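Local coordinates for protein 8-amino-8-demethylriboflavin N,N-dimethyltransferase (Streptomyces davawensis, PDB 4D7K) that catalyses the S-adenosylmethionine-dependent double methylation of 8-amino-8-demethyl-D-riboflavin, the last two steps in making the antibiotic roseoflavin, at residues 127-132 against 305-310; 282-287 against 337-342. All coordinates share one frame; numbering follows the deposited sequence.

Contact 1 (127-132 against 305-310); sequences GVPAFQ and LVEGEH
Gln-132 reaches Leu-305 through a single bridging water, which donates to the backbone O of Leu-305 at 2.6 Å and accepts from NE2 of Gln-132 at 3.2 Å. The amide thus turns its nitrogen toward the 305-310 segment, and a water spans the gap to the carbonyl. Around this polar link the contact is one of hydrocarbon against backbone. Pro-129 lays one side of its ring along 306-307, with CB 3.5 Å from the O of Val-306 and CG 4.0 Å from the CA of Glu-307; the CB of Glu-307 rests against the same CG. Phe-131 turns its CB toward the O of Leu-305, 3.8 Å away. With CG anti to the backbone N (chi1 -171°), its ring swings off from the loop, and CD2 keeps only an oblique touch with CD2 of Leu-305 at 4.3 Å. That ring is held by its own chain, stacked with His-135 and edge-to-face with Phe-142, while Arg-62 of the second subunit packs on Pro-129. Just before 305-310, a backbone hydrogen bond between Phe-131 and Val-304 ties the two parts directly. The contact thus illustrates how a loop leaving helix 293-305 can be fitted to segment 127-132 with no direct hydrogen bond from 305-310 itself: apolar carbons settle over peptide groups, and a water-bridged carbonyl supplies the polar complement.

Contact 2 (282-287 against 337-342); sequences LILDSV and WAVIEC
Trp-337 presents an edge of its indole to the backbone at Asp-285 and Ser-286: the C of Asp-285 lies in the ring plane, and the N of Ser-286 comes within 3.6 Å of CE3. CB of Ser-286 meets the same rim, while Phe-166 packs edge-to-face with the indole and the ring of Phe-170 meets it at about 25°. A chi1 of -47°, which sets CG beside the backbone N, brings the benzo edge of the indole up to the backbone of 285-286. The N-H of Ser-286, next to that edge, bonds to OD1 of Asp-285 from above the carboxylate plane.

From here two antiparallel strands run side by side. Ile-283 and Ile-340 form a hydrogen-bonded pair: N of Ile-283 donates to O of Ile-340 at 2.9 Å, and N of Ile-340 to O of Ile-283 at 2.8 Å, both nearly straight. Asp-285 and Ala-338 repeat the pattern less evenly: N of Ala-338 reaches O of Asp-285 at 2.8 Å, but its N-H is bent to 134°.

Leu-282, Leu-284, Val-339 and Glu-341 share one face, where Leu-284 and Val-339 lie alongside each other and CG of Glu-341 rests 4.0 Å from CD2 of Leu-282; the glutamate's carboxylate goes on to salt bridges with Arg-178 and Arg-280. On the other face CB of Ile-283 meets CB of Ile-340 at 3.9 Å, and CG2 of Val-287 touches CD1 of Ile-340.

This pairing joins strand 280-285, at the end of the run of five adjacent parallel strands in the class I methyltransferase sheet, to the antiparallel strand 337-344. Phe-170 of helix 167-171 covers the leucine-valine face and Trp-316 of helix 313-322 the isoleucine face, with strands 247-251 and 325-333 flanking the pair.

The segments of contacts 1 and 2 alternate along the chain, in the order 127-132, 282-287, 305-310 and 337-342. Helix 293-305 separates the second from the third, and helix 313-322 with strand 325-333 lies between the third and the fourth. Although the centres are 21 Å apart, the contacts meet where ND1 of His-310 packs 3.0 Å from OD1 of Asp-285. Contact 2 belongs to the seven-stranded sheet of the methyltransferase domain, whereas contact 1 ties the loop following helix 293-305 to helical segments packed outside that sheet. Contact 1 alone is within reach of the second subunit; loop 305-310 runs from it to contact 2, inside the chain, and both lie away from the predicted S-adenosylmethionine residues.

Contact 1 (127-132 against 305-310)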
loop_
_atom_site.group_PDB
_atom_site.type_symbol
_atom_site.label_atom_id
_atom_site.label_comp_id
_atom_site.label_asym_id
_atom_site.label_seq_id
_atom_site.Cartn_x
_atom_site.Cartn_y
_atom_site.Cartn_z
ATOM N N GLY A 127 -16.437 -15.461 -8.493
ATOM C CA GLY A 127 -16.658 -16.358 -7.374
ATOM C C GLY A 127 -15.437 -17.218 -7.128
ATOM O O GLY A 127 -15.364 -17.949 -6.141
ATOM N N VAL A 128 -14.476 -17.128 -8.041
ATOM C CA VAL A 128 -13.217 -17.848 -7.915
ATOM C C VAL A 128 -12.198 -17.003 -7.149
ATOM O O VAL A 128 -12.108 -15.792 -7.368
ATOM C CB VAL A 128 -12.656 -18.225 -9.304
ATOM C CG1 VAL A 128 -11.311 -18.926 -9.176
ATOM C CG2 VAL A 128 -13.655 -19.101 -10.056
ATOM N N PRO A 129 -11.461 -17.625 -6.214
ATOM C CA PRO A 129 -10.338 -16.941 -5.564
ATOM C C PRO A 129 -9.433 -16.290 -6.604
ATOM O O PRO A 129 -9.140 -16.907 -7.632
ATOM C CB PRO A 129 -9.609 -18.068 -4.815
ATOM C CG PRO A 129 -10.440 -19.333 -5.044
ATOM C CD PRO A 129 -11.767 -18.911 -5.571
ATOM N N ALA A 130 -9.019 -15.056 -6.344
ATOM C CA ALA A 130 -8.310 -14.252 -7.334
ATOM C C ALA A 130 -7.012 -14.899 -7.814
ATOM O O ALA A 130 -6.693 -14.843 -9.004
ATOM C CB ALA A 130 -8.028 -12.876 -6.772
ATOM N N PHE A 131 -6.275 -15.518 -6.896
ATOM C CA PHE A 131 -5.002 -16.142 -7.236
ATOM C C PHE A 131 -5.186 -17.232 -8.290
ATOM O O PHE A 131 -4.345 -17.401 -9.174
ATOM C CB PHE A 131 -4.334 -16.724 -5.985
ATOM C CG PHE A 131 -2.922 -17.204 -6.214
ATOM C CD1 PHE A 131 -2.673 -18.476 -6.707
ATOM C CD2 PHE A 131 -1.845 -16.380 -5.927
ATOM C CE1 PHE A 131 -1.376 -18.916 -6.920
ATOM C CE2 PHE A 131 -0.547 -16.811 -6.133
ATOM C CZ PHE A 131 -0.309 -18.084 -6.632
ATOM N N GLN A 132 -6.295 -17.957 -8.205
ATOM C CA GLN A 132 -6.545 -19.067 -9.120
ATOM C C GLN A 132 -7.069 -18.606 -10.477
ATOM O O GLN A 132 -7.257 -19.418 -11.382
ATOM C CB GLN A 132 -7.528 -20.057 -8.496
ATOM C CG GLN A 132 -7.046 -20.655 -7.186
ATOM C CD GLN A 132 -8.022 -21.663 -6.613
ATOM O OE1 GLN A 132 -8.872 -22.198 -7.327
ATOM N NE2 GLN A 132 -7.908 -21.924 -5.315
ATOM N N LEU A 305 -6.418 -15.121 -1.943
ATOM C CA LEU A 305 -5.456 -16.218 -1.992
ATOM C C LEU A 305 -6.094 -17.598 -2.008
ATOM O O LEU A 305 -5.782 -18.415 -2.869
ATOM C CB LEU A 305 -4.489 -16.126 -0.809
ATOM C CG LEU A 305 -3.555 -14.915 -0.785
ATOM C CD1 LEU A 305 -2.766 -14.878 0.512
ATOM C CD2 LEU A 305 -2.619 -14.933 -1.986
ATOM N N VAL A 306 -6.980 -17.862 -1.054
ATOM C CA VAL A 306 -7.511 -19.209 -0.886
ATOM C C VAL A 306 -9.015 -19.311 -1.128
ATOM O O VAL A 306 -9.699 -18.306 -1.325
ATOM C CB VAL A 306 -7.202 -19.744 0.515
ATOM C CG1 VAL A 306 -5.700 -19.816 0.721
ATOM C CG2 VAL A 306 -7.844 -18.860 1.560
ATOM N N GLU A 307 -9.519 -20.539 -1.114
ATOM C CA GLU A 307 -10.924 -20.801 -1.400
ATOM C C GLU A 307 -11.742 -20.890 -0.111
ATOM O O GLU A 307 -12.963 -20.722 -0.123
ATOM C CB GLU A 307 -11.058 -22.087 -2.220
ATOM C CG GLU A 307 -12.409 -22.276 -2.890
ATOM C CD GLU A 307 -13.354 -23.120 -2.063
ATOM O OE1 GLU A 307 -12.914 -23.666 -1.029
ATOM O OE2 GLU A 307 -14.537 -23.243 -2.449
ATOM N N GLY A 308 -11.059 -21.142 1.001
ATOM C CA GLY A 308 -11.710 -21.261 2.292
ATOM C C GLY A 308 -12.287 -19.950 2.797
ATOM O O GLY A 308 -11.937 -18.873 2.310
ATOM N N GLU A 309 -13.164 -20.046 3.793
ATOM C CA GLU A 309 -13.863 -18.879 4.314
ATOM C C GLU A 309 -14.037 -18.948 5.836
ATOM O O GLU A 309 -14.122 -20.032 6.414
ATOM C CB GLU A 309 -15.225 -18.751 3.629
ATOM C CG GLU A 309 -15.895 -17.397 3.784
ATOM C CD GLU A 309 -17.215 -17.316 3.039
ATOM O OE1 GLU A 309 -17.710 -18.369 2.585
ATOM O OE2 GLU A 309 -17.759 -16.199 2.904
ATOM N N HIS A 310 -14.077 -17.784 6.482
ATOM C CA HIS A 310 -14.372 -17.716 7.907
ATOM C C HIS A 310 -15.851 -17.977 8.125
ATOM O O HIS A 310 -16.663 -17.751 7.226
ATOM C CB HIS A 310 -13.984 -16.357 8.487
ATOM C CG HIS A 310 -12.519 -16.064 8.415
ATOM N ND1 HIS A 310 -11.570 -16.860 9.023
ATOM C CD2 HIS A 310 -11.837 -15.058 7.816
ATOM C CE1 HIS A 310 -10.368 -16.360 8.794
ATOM N NE2 HIS A 310 -10.504 -15.267 8.066
HETATM O O HOH W 1 -5.423 -20.838 -3.648
#

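Contact 2 (282-287 against 337-342)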
loop_
_atom_site.group_PDB
_atom_site.type_symbol
_atom_site.label_atom_id
_atom_site.label_comp_id
_atom_site.label_asym_id
_atom_site.label_seq_id
_atom_site.Cartn_x
_atom_site.Cartn_y
_atom_site.Cartn_z
ATOM N N LEU A 282 -11.005 -25.350 22.197
ATOM C CA LEU A 282 -10.813 -23.932 21.912
ATOM C C LEU A 282 -10.485 -23.721 20.439
ATOM O O LEU A 282 -9.437 -24.157 19.965
ATOM C CB LEU A 282 -9.700 -23.348 22.786
ATOM C CG LEU A 282 -9.738 -23.699 24.277
ATOM C CD1 LEU A 282 -8.529 -23.117 24.984
ATOM C CD2 LEU A 282 -11.035 -23.220 24.932
ATOM N N ILE A 283 -11.382 -23.063 19.715
ATOM C CA ILE A 283 -11.147 -22.803 18.302
ATOM C C ILE A 283 -10.707 -21.359 18.091
ATOM O O ILE A 283 -11.430 -20.417 18.406
ATOM C CB ILE A 283 -12.394 -23.096 17.451
ATOM C CG1 ILE A 283 -12.864 -24.534 17.678
ATOM C CG2 ILE A 283 -12.090 -22.876 15.976
ATOM C CD1 ILE A 283 -14.043 -24.938 16.821
ATOM N N LEU A 284 -9.503 -21.201 17.559
ATOM C CA LEU A 284 -8.931 -19.885 17.337
ATOM C C LEU A 284 -9.143 -19.480 15.882
ATOM O O LEU A 284 -8.653 -20.138 14.967
ATOM C CB LEU A 284 -7.441 -19.876 17.700
ATOM C CG LEU A 284 -7.039 -19.733 19.177
ATOM C CD1 LEU A 284 -7.679 -20.786 20.065
ATOM C CD2 LEU A 284 -5.528 -19.788 19.319
ATOM N N ASP A 285 -9.888 -18.401 15.672
ATOM C CA ASP A 285 -10.237 -17.977 14.324
ATOM C C ASP A 285 -10.773 -16.552 14.324
ATOM O O ASP A 285 -10.975 -15.953 15.381
ATOM C CB ASP A 285 -11.277 -18.929 13.719
ATOM C CG ASP A 285 -11.267 -18.931 12.197
ATOM O OD1 ASP A 285 -10.595 -18.069 11.592
ATOM O OD2 ASP A 285 -11.941 -19.798 11.601
ATOM N N SER A 286 -10.984 -16.011 13.130
ATOM C CA SER A 286 -11.718 -14.765 12.975
ATOM C C SER A 286 -13.184 -15.106 12.730
ATOM O O SER A 286 -13.500 -15.927 11.868
ATOM C CB SER A 286 -11.151 -13.933 11.825
ATOM O OG SER A 286 -11.851 -12.709 11.690
ATOM N N VAL A 287 -14.077 -14.490 13.493
ATOM C CA VAL A 287 -15.493 -14.822 13.406
ATOM C C VAL A 287 -16.284 -13.703 12.739
ATOM O O VAL A 287 -16.349 -12.582 13.249
ATOM C CB VAL A 287 -16.080 -15.119 14.799
ATOM C CG1 VAL A 287 -17.568 -15.417 14.709
ATOM C CG2 VAL A 287 -15.339 -16.281 15.439
ATOM N N TRP A 337 -8.761 -11.696 15.811
ATOM C CA TRP A 337 -8.986 -13.079 16.183
ATOM C C TRP A 337 -9.862 -13.210 17.417
ATOM O O TRP A 337 -10.111 -12.241 18.133
ATOM C CB TRP A 337 -7.644 -13.775 16.416
ATOM C CG TRP A 337 -6.656 -13.504 15.328
ATOM C CD1 TRP A 337 -5.522 -12.752 15.421
ATOM C CD2 TRP A 337 -6.720 -13.968 13.974
ATOM N NE1 TRP A 337 -4.872 -12.725 14.211
ATOM C CE2 TRP A 337 -5.588 -13.463 13.303
ATOM C CE3 TRP A 337 -7.624 -14.765 13.261
ATOM C CZ2 TRP A 337 -5.335 -13.724 11.957
ATOM C CZ3 TRP A 337 -7.373 -15.023 11.923
ATOM C CH2 TRP A 337 -6.236 -14.505 11.286
ATOM N N ALA A 338 -10.332 -14.426 17.653
ATOM C CA ALA A 338 -11.172 -14.710 18.799
ATOM C C ALA A 338 -10.932 -16.133 19.278
ATOM O O ALA A 338 -10.516 -16.994 18.504
ATOM C CB ALA A 338 -12.637 -14.505 18.448
ATOM N N VAL A 339 -11.186 -16.375 20.556
ATOM C CA VAL A 339 -11.136 -17.731 21.070
ATOM C C VAL A 339 -12.549 -18.260 21.263
ATOM O O VAL A 339 -13.282 -17.797 22.136
ATOM C CB VAL A 339 -10.367 -17.814 22.394
ATOM C CG1 VAL A 339 -10.428 -19.228 22.952
ATOM C CG2 VAL A 339 -8.928 -17.390 22.186
ATOM N N ILE A 340 -12.933 -19.216 20.423
ATOM C CA ILE A 340 -14.231 -19.862 20.545
ATOM C C ILE A 340 -14.144 -20.970 21.582
ATOM O O ILE A 340 -13.544 -22.008 21.333
ATOM C CB ILE A 340 -14.712 -20.451 19.204
ATOM C CG1 ILE A 340 -14.703 -19.379 18.112
ATOM C CG2 ILE A 340 -16.105 -21.051 19.349
ATOM C CD1 ILE A 340 -15.148 -19.888 16.750
ATOM N N GLU A 341 -14.728 -20.743 22.751
ATOM C CA GLU A 341 -14.698 -21.747 23.807
ATOM C C GLU A 341 -15.876 -22.705 23.666
ATOM O O GLU A 341 -17.033 -22.292 23.746
ATOM C CB GLU A 341 -14.710 -21.080 25.182
ATOM C CG GLU A 341 -14.561 -22.052 26.333
ATOM C CD GLU A 341 -14.774 -21.392 27.680
ATOM O OE1 GLU A 341 -14.799 -20.146 27.733
ATOM O OE2 GLU A 341 -14.923 -22.121 28.684
ATOM N N CYS A 342 -15.577 -23.984 23.455
ATOM C CA CYS A 342 -16.617 -24.989 23.231
ATOM C C CYS A 342 -16.625 -26.060 24.312
ATOM O O CYS A 342 -15.575 -26.486 24.792
ATOM C CB CYS A 342 -16.438 -25.651 21.863
ATOM S SG CYS A 342 -16.406 -24.506 20.478
#